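Local coordinates for phospho-2-dehydro-3-deoxyheptonate aldolase (Francisella tularensis, PDB 3TQK), which probably catalyses the condensation of phosphoenolpyruvate with D-erythrose 4-phosphate to give 3-deoxy-D-arabino-heptulosonate 7-phosphate, the first step of chorismate biosynthesis, at residues 65-70 / 131-136; 125-130 / 135-140; 188-193 / 236-241; 226-231 / 245-250. One frame throughout, in Å; residues are numbered along the deposited sequence.

Contact 1. Residues 65-70 / 131-136; sequences AAIEYA and TNMGLP
M133, modelled as selenomethionine, sends its CG away from its own carbonyl carbon (chi1 -69°), runs on extended, and then bends at the selenium (chi3 43°), which turns its terminal methyl onto A70. CE lies 3.7 Å from A70 CB and touches the carbonyl carbon of the same residue as well, so the methyl rests partly on side chain and partly on backbone. The selenium is turned to I67 in a looser contact, with SE 4.4 Å from I67 CD1; the bond from CA to CB of I67 does not aim at M133, and it is the outer end of the side chain that reaches it. L135 approaches A70 with a single methyl branch. Its chi1 of -92° is well off a staggered value, and CD1 is pressed to 3.5 Å from A70 CB, tighter than usual for two carbons, and to 3.4 Å from A70 O. These contacts join helix 63-80 to the turn that follows helix 116-132, on the outside of the (beta/alpha)8 barrel. The turn is a Schellman motif: G134 leaves helical angles with a positive phi, and two bonds run back into the last turn, G134 N to T131 O at 2.9 Å and L135 N to L130 O. M133 and L135 flank G134 in sequence, and both direct their CB toward helix 63-80. Around them, A70 also packs on L130 and on M88 of strand 84-89, while I67 touches L126 and D129.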
loop_
_atom_site.group_PDB
_atom_site.type_symbol
_atom_site.label_atom_id
_atom_site.label_comp_id
_atom_site.label_asym_id
_atom_site.label_seq_id
_atom_site.Cartn_x
_atom_site.Cartn_y
_atom_site.Cartn_z
ATOM N N ALA A 65 11.595 24.512 -15.128
ATOM C CA ALA A 65 10.237 24.850 -15.564
ATOM C C ALA A 65 9.316 25.004 -14.346
ATOM O O ALA A 65 8.460 25.874 -14.325
ATOM C CB ALA A 65 9.700 23.803 -16.526
ATOM N N ALA A 66 9.523 24.175 -13.327
ATOM C CA ALA A 66 8.773 24.284 -12.078
ATOM C C ALA A 66 8.977 25.643 -11.381
ATOM O O ALA A 66 8.026 26.240 -10.878
ATOM C CB ALA A 66 9.143 23.141 -11.141
ATOM N N ILE A 67 10.213 26.123 -11.346
ATOM C CA ILE A 67 10.503 27.445 -10.794
ATOM C C ILE A 67 9.779 28.535 -11.601
ATOM O O ILE A 67 9.109 29.398 -11.019
ATOM C CB ILE A 67 12.032 27.726 -10.757
ATOM C CG1 ILE A 67 12.722 26.853 -9.692
ATOM C CG2 ILE A 67 12.314 29.216 -10.518
ATOM C CD1 ILE A 67 12.404 27.234 -8.265
ATOM N N GLU A 68 9.884 28.497 -12.928
ATOM C CA GLU A 68 9.164 29.487 -13.731
ATOM C C GLU A 68 7.658 29.460 -13.474
ATOM O O GLU A 68 7.043 30.513 -13.334
ATOM C CB GLU A 68 9.433 29.325 -15.222
ATOM C CG GLU A 68 8.887 30.487 -16.055
ATOM C CD GLU A 68 9.134 30.318 -17.539
ATOM O OE1 GLU A 68 8.277 30.759 -18.330
ATOM O OE2 GLU A 68 10.176 29.741 -17.915
ATOM N N TYR A 69 7.071 28.265 -13.409
ATOM C CA TYR A 69 5.650 28.116 -13.068
ATOM C C TYR A 69 5.349 28.759 -11.716
ATOM O O TYR A 69 4.362 29.480 -11.565
ATOM C CB TYR A 69 5.245 26.632 -13.035
ATOM C CG TYR A 69 3.768 26.410 -12.755
ATOM C CD1 TYR A 69 3.310 26.239 -11.461
ATOM C CD2 TYR A 69 2.840 26.381 -13.786
ATOM C CE1 TYR A 69 1.971 26.043 -11.195
ATOM C CE2 TYR A 69 1.499 26.192 -13.537
ATOM C CZ TYR A 69 1.066 26.024 -12.235
ATOM O OH TYR A 69 -0.268 25.838 -11.962
ATOM N N ALA A 70 6.215 28.492 -10.741
ATOM C CA ALA A 70 6.026 28.966 -9.372
ATOM C C ALA A 70 6.015 30.477 -9.302
ATOM O O ALA A 70 5.224 31.058 -8.562
ATOM C CB ALA A 70 7.097 28.426 -8.471
ATOM N N THR A 131 9.492 27.076 -1.369
ATOM C CA THR A 131 9.100 27.571 -0.061
ATOM C C THR A 131 9.871 28.829 0.310
ATOM O O THR A 131 9.331 29.716 0.992
ATOM C CB THR A 131 9.320 26.534 1.039
ATOM O OG1 THR A 131 10.675 26.083 0.995
ATOM C CG2 THR A 131 8.339 25.354 0.886
ATOM N N ASN A 132 11.124 28.912 -0.147
ATOM C CA ASN A 132 11.924 30.110 0.062
ATOM C C ASN A 132 11.386 31.316 -0.710
ATOM O O ASN A 132 11.638 32.463 -0.336
ATOM C CB ASN A 132 13.389 29.853 -0.294
ATOM C CG ASN A 132 14.298 30.942 0.201
ATOM O OD1 ASN A 132 15.031 31.545 -0.575
ATOM N ND2 ASN A 132 14.235 31.225 1.504
HETATM N N MSE A 133 10.637 31.057 -1.778
HETATM C CA MSE A 133 9.913 32.118 -2.488
HETATM C C MSE A 133 8.609 32.503 -1.778
HETATM O O MSE A 133 7.919 33.423 -2.211
HETATM C CB MSE A 133 9.564 31.676 -3.912
HETATM C CG MSE A 133 10.741 31.535 -4.860
HETATM SE SE MSE A 133 10.180 30.488 -6.409
HETATM C CE MSE A 133 8.448 31.337 -6.694
ATOM N N GLY A 134 8.263 31.778 -0.716
ATOM C CA GLY A 134 7.044 32.046 0.043
ATOM C C GLY A 134 5.834 31.242 -0.409
ATOM O O GLY A 134 4.710 31.584 -0.046
ATOM N N LEU A 135 6.062 30.186 -1.200
ATOM C CA LEU A 135 4.989 29.337 -1.721
ATOM C C LEU A 135 4.877 28.067 -0.905
ATOM O O LEU A 135 5.821 27.280 -0.854
ATOM C CB LEU A 135 5.247 28.917 -3.178
ATOM C CG LEU A 135 4.681 29.777 -4.304
ATOM C CD1 LEU A 135 5.273 29.319 -5.662
ATOM C CD2 LEU A 135 3.160 29.744 -4.330
ATOM N N PRO A 136 3.710 27.831 -0.300
ATOM C CA PRO A 136 3.501 26.527 0.317
ATOM C C PRO A 136 3.455 25.442 -0.742
ATOM O O PRO A 136 2.963 25.692 -1.855
ATOM C CB PRO A 136 2.130 26.645 0.982
ATOM C CG PRO A 136 1.689 28.057 0.821
ATOM C CD PRO A 136 2.531 28.708 -0.200
#

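Contact 2. Residues 125-130 / 135-140; sequences NLLSDL and LPCATE
C137, the first residue of strand 137-140, fits its side chain against L127 and L130 of helix 116-132, at an alpha-to-beta connection of the (beta/alpha)8 barrel. C137 CB meets the helix first, lying 3.7 Å from L127 CD2. One bond further, SG is anti to the carbonyl carbon (chi1 -68°), which carries the sulfur on toward the helix and into the angle between the two leucines. There C137 SG stands 3.6 Å from L130 CB and 3.9 Å from L130 CD1, while L127 CD2, again at 3.9 Å, touches it from the other leucine. The thiol thus has carbon neighbours on the helix, and all the touching residues are buried. F150 packs on L127 and V90 on L130, while the backbone of C137 pairs with T155 and that of A138 with M88 and V90, placing the strand between its barrel neighbours. Only four residues separate the two segments, and L135 N donates to L130 O at 3.2 Å with an N-H...O angle of 156°, the 6→1 bond of the Schellman motif that ends the helix. The donor is tilted 28° from the carbonyl plane, and L135 CB follows it in to 3.5 Å from L130 O.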
loop_
_atom_site.group_PDB
_atom_site.type_symbol
_atom_site.label_atom_id
_atom_site.label_comp_id
_atom_site.label_asym_id
_atom_site.label_seq_id
_atom_site.Cartn_x
_atom_site.Cartn_y
_atom_site.Cartn_z
ATOM N N ASN A 125 15.924 20.211 -3.130
ATOM C CA ASN A 125 16.392 21.539 -3.533
ATOM C C ASN A 125 15.283 22.342 -4.206
ATOM O O ASN A 125 15.194 23.555 -4.023
ATOM C CB ASN A 125 17.651 21.477 -4.428
ATOM C CG ASN A 125 18.605 22.660 -4.193
ATOM O OD1 ASN A 125 18.172 23.755 -3.867
ATOM N ND2 ASN A 125 19.904 22.428 -4.349
ATOM N N LEU A 126 14.427 21.669 -4.964
ATOM C CA LEU A 126 13.270 22.338 -5.561
ATOM C C LEU A 126 12.310 22.853 -4.475
ATOM O O LEU A 126 11.880 24.012 -4.491
ATOM C CB LEU A 126 12.528 21.390 -6.509
ATOM C CG LEU A 126 11.280 21.949 -7.190
ATOM C CD1 LEU A 126 11.574 23.264 -7.926
ATOM C CD2 LEU A 126 10.714 20.905 -8.130
ATOM N N LEU A 127 11.992 21.983 -3.528
ATOM C CA LEU A 127 11.109 22.350 -2.428
ATOM C C LEU A 127 11.703 23.459 -1.580
ATOM O O LEU A 127 10.983 24.361 -1.142
ATOM C CB LEU A 127 10.803 21.136 -1.569
ATOM C CG LEU A 127 9.867 20.127 -2.211
ATOM C CD1 LEU A 127 9.958 18.836 -1.424
ATOM C CD2 LEU A 127 8.414 20.649 -2.279
ATOM N N SER A 128 13.014 23.426 -1.362
ATOM C CA SER A 128 13.683 24.523 -0.657
ATOM C C SER A 128 13.459 25.835 -1.405
ATOM O O SER A 128 13.024 26.809 -0.802
ATOM C CB SER A 128 15.173 24.243 -0.489
ATOM O OG SER A 128 15.824 25.285 0.222
ATOM N N ASP A 129 13.722 25.839 -2.713
ATOM C CA ASP A 129 13.557 27.032 -3.549
ATOM C C ASP A 129 12.130 27.596 -3.555
ATOM O O ASP A 129 11.936 28.800 -3.404
ATOM C CB ASP A 129 14.013 26.762 -5.002
ATOM C CG ASP A 129 15.519 26.513 -5.114
ATOM O OD1 ASP A 129 16.223 26.732 -4.115
ATOM O OD2 ASP A 129 16.001 26.085 -6.185
ATOM N N LEU A 130 11.144 26.723 -3.731
ATOM C CA LEU A 130 9.745 27.147 -3.798
ATOM C C LEU A 130 9.251 27.763 -2.484
ATOM O O LEU A 130 8.659 28.852 -2.489
ATOM C CB LEU A 130 8.856 25.973 -4.197
ATOM C CG LEU A 130 9.082 25.433 -5.614
ATOM C CD1 LEU A 130 8.327 24.126 -5.803
ATOM C CD2 LEU A 130 8.652 26.444 -6.642
ATOM N N LEU A 135 6.062 30.186 -1.200
ATOM C CA LEU A 135 4.989 29.337 -1.721
ATOM C C LEU A 135 4.877 28.067 -0.905
ATOM O O LEU A 135 5.821 27.280 -0.854
ATOM C CB LEU A 135 5.247 28.917 -3.178
ATOM C CG LEU A 135 4.681 29.777 -4.304
ATOM C CD1 LEU A 135 5.273 29.319 -5.662
ATOM C CD2 LEU A 135 3.160 29.744 -4.330
ATOM N N PRO A 136 3.710 27.831 -0.300
ATOM C CA PRO A 136 3.501 26.527 0.317
ATOM C C PRO A 136 3.455 25.442 -0.742
ATOM O O PRO A 136 2.963 25.692 -1.855
ATOM C CB PRO A 136 2.130 26.645 0.982
ATOM C CG PRO A 136 1.689 28.057 0.821
ATOM C CD PRO A 136 2.531 28.708 -0.200
ATOM N N CYS A 137 3.921 24.248 -0.374
ATOM C CA CYS A 137 4.022 23.119 -1.292
ATOM C C CYS A 137 3.293 21.859 -0.824
ATOM O O CYS A 137 3.246 21.575 0.371
ATOM C CB CYS A 137 5.497 22.780 -1.490
ATOM S SG CYS A 137 6.388 24.029 -2.374
ATOM N N ALA A 138 2.780 21.104 -1.803
ATOM C CA ALA A 138 2.097 19.827 -1.620
ATOM C C ALA A 138 2.847 18.699 -2.336
ATOM O O ALA A 138 3.390 18.904 -3.412
ATOM C CB ALA A 138 0.678 19.920 -2.193
ATOM N N THR A 139 2.857 17.503 -1.759
ATOM C CA THR A 139 3.408 16.335 -2.454
ATOM C C THR A 139 2.706 15.078 -1.988
ATOM O O THR A 139 1.967 15.117 -1.013
ATOM C CB THR A 139 4.915 16.213 -2.229
ATOM O OG1 THR A 139 5.490 15.433 -3.285
ATOM C CG2 THR A 139 5.209 15.580 -0.885
ATOM N N GLU A 140 2.892 13.972 -2.697
ATOM C CA GLU A 140 2.380 12.691 -2.214
ATOM C C GLU A 140 3.434 11.995 -1.379
ATOM O O GLU A 140 4.595 11.894 -1.787
ATOM C CB GLU A 140 1.935 11.766 -3.337
ATOM C CG GLU A 140 1.201 10.529 -2.800
ATOM C CD GLU A 140 0.776 9.551 -3.871
ATOM O OE1 GLU A 140 0.549 9.978 -5.024
ATOM O OE2 GLU A 140 0.644 8.344 -3.540
#

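Contact 3. Residues 188-193 / 236-241; sequences GDVQVA and GPNFSK
A water molecule joins G188 to N238, donating to G188 O at 2.7 Å and accepting from N238 ND2 at 2.9 Å. G188 O and N238 ND2 are 4.1 Å apart, too far for a direct bond, and the water spans the gap. The amide is fixed at its other end too: N238 OD1 takes a hydrogen bond from G232 N and a weak one from N268 ND2. Its chi1 of 56° places CG between the backbone N and the carbonyl carbon, and from there the group reaches across toward 188-193. V190 completes the meeting with one methyl, CG2, at 4.1 Å from N238 ND2, its side chain running aslant to that of the asparagine. G188 has a positive phi. Next to it, D189 caps the start of helix 191-200: OD1 accepts from V192 N at 3.1 Å, with an N-H...O angle of 157°, on its anti side and 28° out of the carboxylate plane. On the partner segment S240 holds the N-cap position of helix 241-253. Both segments follow a barrel strand (179-183 and 226-230) and lead into a helix, at the C-terminal ends of the strands, where active sites of (beta/alpha)8 barrels lie; the side chain of N238 is about 9 Å from that of H266, a manganese ligand. Beside the water bridge, V190 packs on L230 of strand 226-230 and on C247 of helix 241-253, A193 rests on V228, and F239 leans on V279 and D282 of helix 276-289.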
loop_
_atom_site.group_PDB
_atom_site.type_symbol
_atom_site.label_atom_id
_atom_site.label_comp_id
_atom_site.label_asym_id
_atom_site.label_seq_id
_atom_site.Cartn_x
_atom_site.Cartn_y
_atom_site.Cartn_z
ATOM N N GLY A 188 -13.660 3.833 -6.623
ATOM C CA GLY A 188 -14.612 4.874 -6.245
ATOM C C GLY A 188 -15.020 4.865 -4.779
ATOM O O GLY A 188 -15.726 5.766 -4.347
ATOM N N ASP A 189 -14.568 3.869 -4.010
ATOM C CA ASP A 189 -15.010 3.688 -2.615
ATOM C C ASP A 189 -14.488 4.802 -1.704
ATOM O O ASP A 189 -13.288 4.958 -1.539
ATOM C CB ASP A 189 -14.572 2.317 -2.061
ATOM C CG ASP A 189 -15.320 1.927 -0.783
ATOM O OD1 ASP A 189 -15.182 2.610 0.243
ATOM O OD2 ASP A 189 -16.062 0.927 -0.798
ATOM N N VAL A 190 -15.410 5.544 -1.098
ATOM C CA VAL A 190 -15.088 6.655 -0.196
ATOM C C VAL A 190 -14.943 6.177 1.250
ATOM O O VAL A 190 -14.215 6.779 2.044
ATOM C CB VAL A 190 -16.174 7.741 -0.277
ATOM C CG1 VAL A 190 -15.929 8.854 0.761
ATOM C CG2 VAL A 190 -16.245 8.303 -1.692
ATOM N N GLN A 191 -15.609 5.081 1.588
ATOM C CA GLN A 191 -15.563 4.569 2.955
ATOM C C GLN A 191 -14.132 4.263 3.381
ATOM O O GLN A 191 -13.732 4.616 4.492
ATOM C CB GLN A 191 -16.450 3.326 3.127
ATOM C CG GLN A 191 -16.548 2.823 4.572
ATOM C CD GLN A 191 -17.169 3.850 5.509
ATOM O OE1 GLN A 191 -18.325 4.237 5.340
ATOM N NE2 GLN A 191 -16.404 4.298 6.498
ATOM N N VAL A 192 -13.361 3.621 2.498
ATOM C CA VAL A 192 -11.975 3.304 2.813
ATOM C C VAL A 192 -11.143 4.546 3.087
ATOM O O VAL A 192 -10.240 4.495 3.911
ATOM C CB VAL A 192 -11.303 2.419 1.736
ATOM C CG1 VAL A 192 -12.025 1.083 1.665
ATOM C CG2 VAL A 192 -11.277 3.099 0.373
ATOM N N ALA A 193 -11.431 5.663 2.421
ATOM C CA ALA A 193 -10.695 6.908 2.694
ATOM C C ALA A 193 -11.090 7.483 4.048
ATOM O O ALA A 193 -10.234 8.001 4.764
ATOM C CB ALA A 193 -10.918 7.946 1.593
ATOM N N GLY A 236 -17.476 6.094 -11.259
ATOM C CA GLY A 236 -17.769 7.350 -11.943
ATOM C C GLY A 236 -17.396 8.551 -11.084
ATOM O O GLY A 236 -17.031 8.397 -9.922
ATOM N N PRO A 237 -17.501 9.761 -11.651
ATOM C CA PRO A 237 -17.120 10.973 -10.921
ATOM C C PRO A 237 -17.918 11.177 -9.622
ATOM O O PRO A 237 -19.116 10.903 -9.584
ATOM C CB PRO A 237 -17.410 12.104 -11.928
ATOM C CG PRO A 237 -17.466 11.426 -13.277
ATOM C CD PRO A 237 -18.014 10.057 -13.006
ATOM N N ASN A 238 -17.239 11.632 -8.571
ATOM C CA ASN A 238 -17.870 11.849 -7.269
ATOM C C ASN A 238 -17.702 13.277 -6.743
ATOM O O ASN A 238 -17.463 13.483 -5.557
ATOM C CB ASN A 238 -17.376 10.808 -6.239
ATOM C CG ASN A 238 -15.850 10.785 -6.072
ATOM O OD1 ASN A 238 -15.139 11.713 -6.477
ATOM N ND2 ASN A 238 -15.347 9.716 -5.458
ATOM N N PHE A 239 -17.847 14.252 -7.637
ATOM C CA PHE A 239 -17.715 15.668 -7.292
ATOM C C PHE A 239 -19.052 16.319 -6.952
ATOM O O PHE A 239 -19.065 17.399 -6.367
ATOM C CB PHE A 239 -17.026 16.450 -8.424
ATOM C CG PHE A 239 -17.787 16.454 -9.727
ATOM C CD1 PHE A 239 -17.428 15.599 -10.757
ATOM C CD2 PHE A 239 -18.854 17.316 -9.922
ATOM C CE1 PHE A 239 -18.123 15.596 -11.957
ATOM C CE2 PHE A 239 -19.561 17.315 -11.114
ATOM C CZ PHE A 239 -19.192 16.452 -12.135
ATOM N N SER A 240 -20.166 15.675 -7.312
ATOM C CA SER A 240 -21.498 16.258 -7.122
ATOM C C SER A 240 -21.902 16.417 -5.662
ATOM O O SER A 240 -21.346 15.783 -4.776
ATOM C CB SER A 240 -22.572 15.414 -7.825
ATOM O OG SER A 240 -22.875 14.243 -7.081
ATOM N N LYS A 241 -22.904 17.262 -5.443
ATOM C CA LYS A 241 -23.498 17.496 -4.123
ATOM C C LYS A 241 -23.902 16.189 -3.437
ATOM O O LYS A 241 -23.576 15.981 -2.268
ATOM C CB LYS A 241 -24.711 18.430 -4.271
ATOM C CG LYS A 241 -25.473 18.762 -2.983
ATOM C CD LYS A 241 -24.678 19.625 -2.022
ATOM C CE LYS A 241 -25.610 20.328 -1.025
ATOM N NZ LYS A 241 -24.887 21.217 -0.063
HETATM O O HOH W 1 -17.394 7.644 -5.194
#

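Contact 4. Residues 226-231 / 245-250; sequences GHVILR and DDCIAK
Strand 226-230 and helix 241-253 are the first two elements of a beta-alpha-beta unit of the (beta/alpha)8 barrel, and C247 is the helix residue that meets the strand here. Its SG lies anti to the backbone N (chi1 -175°), which points the sulfur at the strand. It settles against the branch point of V228, 3.8 Å from CG1, 3.9 Å from CB and 4.1 Å from CG2, so that the whole isopropyl group faces the sulfur. L230, two residues on and on the same face of the strand, adds a looser touch, with CD2 4.2 Å from C247 SG. No hydrogen bond crosses; the contact is small, buried and apolar. I229, between them, directs its CB away from the helix. H227 folds its ring onto the carbonyl of the residue that follows it, where ND1 donates to V228 O at 2.9 Å. The N-H...O angle is a good 166° and the oxygen lies nearly in the ring plane, yet the donor stands well above the carbonyl plane, 68° out of it. The other ring nitrogen, NE2, bonds to W156 NE1, so both nitrogens of this buried imidazole are engaged. On the helix, a salt bridge spans one turn: D246 OD2 receives K250 NZ on its syn lone pair, at 2.7 Å. Strand 226-230 pairs with 179-183 and 260-263; helix 191-200 reaches V228 through A193 and V194 and K250 through Q191 and V194, while I248 packs on V260.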
loop_
_atom_site.group_PDB
_atom_site.type_symbol
_atom_site.label_atom_id
_atom_site.label_comp_id
_atom_site.label_asym_id
_atom_site.label_seq_id
_atom_site.Cartn_x
_atom_site.Cartn_y
_atom_site.Cartn_z
ATOM N N GLY A 226 -6.357 15.259 9.041
ATOM C CA GLY A 226 -6.601 14.363 7.930
ATOM C C GLY A 226 -7.984 14.586 7.362
ATOM O O GLY A 226 -8.929 14.917 8.088
ATOM N N HIS A 227 -8.116 14.386 6.061
ATOM C CA HIS A 227 -9.402 14.548 5.399
ATOM C C HIS A 227 -9.446 13.734 4.108
ATOM O O HIS A 227 -8.417 13.279 3.607
ATOM C CB HIS A 227 -9.601 16.008 5.062
ATOM C CG HIS A 227 -8.638 16.500 4.037
ATOM N ND1 HIS A 227 -8.862 16.358 2.684
ATOM C CD2 HIS A 227 -7.421 17.073 4.164
ATOM C CE1 HIS A 227 -7.828 16.842 2.023
ATOM N NE2 HIS A 227 -6.940 17.282 2.897
ATOM N N VAL A 228 -10.644 13.595 3.561
ATOM C CA VAL A 228 -10.861 12.878 2.315
ATOM C C VAL A 228 -10.629 13.794 1.118
ATOM O O VAL A 228 -10.916 15.005 1.173
ATOM C CB VAL A 228 -12.303 12.321 2.252
ATOM C CG1 VAL A 228 -12.589 11.670 0.911
ATOM C CG2 VAL A 228 -12.513 11.335 3.377
ATOM N N ILE A 229 -10.076 13.209 0.057
ATOM C CA ILE A 229 -10.030 13.821 -1.263
ATOM C C ILE A 229 -10.914 12.987 -2.164
ATOM O O ILE A 229 -10.701 11.784 -2.275
ATOM C CB ILE A 229 -8.612 13.802 -1.865
ATOM C CG1 ILE A 229 -7.617 14.507 -0.942
ATOM C CG2 ILE A 229 -8.620 14.441 -3.276
ATOM C CD1 ILE A 229 -6.174 14.160 -1.224
ATOM N N LEU A 230 -11.888 13.615 -2.813
ATOM C CA LEU A 230 -12.759 12.924 -3.772
ATOM C C LEU A 230 -12.175 13.102 -5.177
ATOM O O LEU A 230 -11.941 14.218 -5.611
ATOM C CB LEU A 230 -14.186 13.466 -3.707
ATOM C CG LEU A 230 -14.942 13.300 -2.379
ATOM C CD1 LEU A 230 -16.254 14.084 -2.401
ATOM C CD2 LEU A 230 -15.191 11.826 -2.055
ATOM N N ARG A 231 -11.957 11.997 -5.884
ATOM C CA ARG A 231 -11.213 12.005 -7.150
ATOM C C ARG A 231 -11.748 11.024 -8.187
ATOM O O ARG A 231 -11.026 10.640 -9.102
ATOM C CB ARG A 231 -9.719 11.718 -6.893
ATOM C CG ARG A 231 -9.434 10.516 -6.006
ATOM C CD ARG A 231 -9.605 9.161 -6.697
ATOM N NE ARG A 231 -8.581 8.924 -7.716
ATOM C CZ ARG A 231 -8.646 7.991 -8.662
ATOM N NH1 ARG A 231 -9.693 7.183 -8.761
ATOM N NH2 ARG A 231 -7.645 7.867 -9.523
ATOM N N ASP A 245 -22.361 15.166 0.246
ATOM C CA ASP A 245 -23.231 14.873 1.403
ATOM C C ASP A 245 -22.961 13.478 1.965
ATOM O O ASP A 245 -22.909 13.305 3.179
ATOM C CB ASP A 245 -24.736 14.959 1.043
ATOM C CG ASP A 245 -25.230 16.384 0.814
ATOM O OD1 ASP A 245 -24.562 17.349 1.220
ATOM O OD2 ASP A 245 -26.319 16.535 0.224
ATOM N N ASP A 246 -22.808 12.489 1.080
ATOM C CA ASP A 246 -22.563 11.099 1.484
ATOM C C ASP A 246 -21.245 10.980 2.222
ATOM O O ASP A 246 -21.151 10.289 3.245
ATOM C CB ASP A 246 -22.541 10.178 0.263
ATOM C CG ASP A 246 -22.165 8.733 0.610
ATOM O OD1 ASP A 246 -23.052 7.947 0.995
ATOM O OD2 ASP A 246 -20.980 8.374 0.481
ATOM N N CYS A 247 -20.225 11.645 1.687
ATOM C CA CYS A 247 -18.902 11.637 2.298
ATOM C C CYS A 247 -18.962 12.254 3.696
ATOM O O CYS A 247 -18.434 11.677 4.658
ATOM C CB CYS A 247 -17.894 12.393 1.419
ATOM S SG CYS A 247 -16.198 12.315 2.007
ATOM N N ILE A 248 -19.602 13.420 3.793
ATOM C CA ILE A 248 -19.820 14.090 5.081
ATOM C C ILE A 248 -20.566 13.184 6.067
ATOM O O ILE A 248 -20.164 13.087 7.231
ATOM C CB ILE A 248 -20.584 15.445 4.916
ATOM C CG1 ILE A 248 -19.690 16.482 4.234
ATOM C CG2 ILE A 248 -21.024 15.991 6.259
ATOM C CD1 ILE A 248 -18.442 16.864 5.038
ATOM N N ALA A 249 -21.618 12.500 5.605
ATOM C CA ALA A 249 -22.343 11.550 6.459
ATOM C C ALA A 249 -21.424 10.438 6.967
ATOM O O ALA A 249 -21.496 10.054 8.138
ATOM C CB ALA A 249 -23.555 10.952 5.732
ATOM N N LYS A 250 -20.557 9.931 6.090
ATOM C CA LYS A 250 -19.639 8.849 6.451
ATOM C C LYS A 250 -18.642 9.328 7.506
ATOM O O LYS A 250 -18.393 8.631 8.500
ATOM C CB LYS A 250 -18.916 8.306 5.210
ATOM C CG LYS A 250 -19.769 7.377 4.325
ATOM C CD LYS A 250 -19.028 7.029 3.021
ATOM C CE LYS A 250 -19.549 5.751 2.328
ATOM N NZ LYS A 250 -20.794 5.895 1.507
#

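Overall arrangement
The four contacts form two pairs on opposite sides of the chain's centre. Contacts 1 and 2 share L135 and P136 and both use helix 116-132: contact 1 joins its end to the neighbouring helix 63-80, and contact 2 joins it inward to the strand that follows. Contacts 3 and 4 touch directly, V190 CG1 lying 3.7 Å from C247 SG, and both come within about 10 Å of H266, side chain to side chain. Contacts 2 and 4 are buried, each setting a cysteine sulfur between helix and barrel strand. Contact 1 is partly buried, made by methyls and a selenium. Only contact 2 has a direct hydrogen bond across; contact 3, in the connections after two strands, has a water bridge instead.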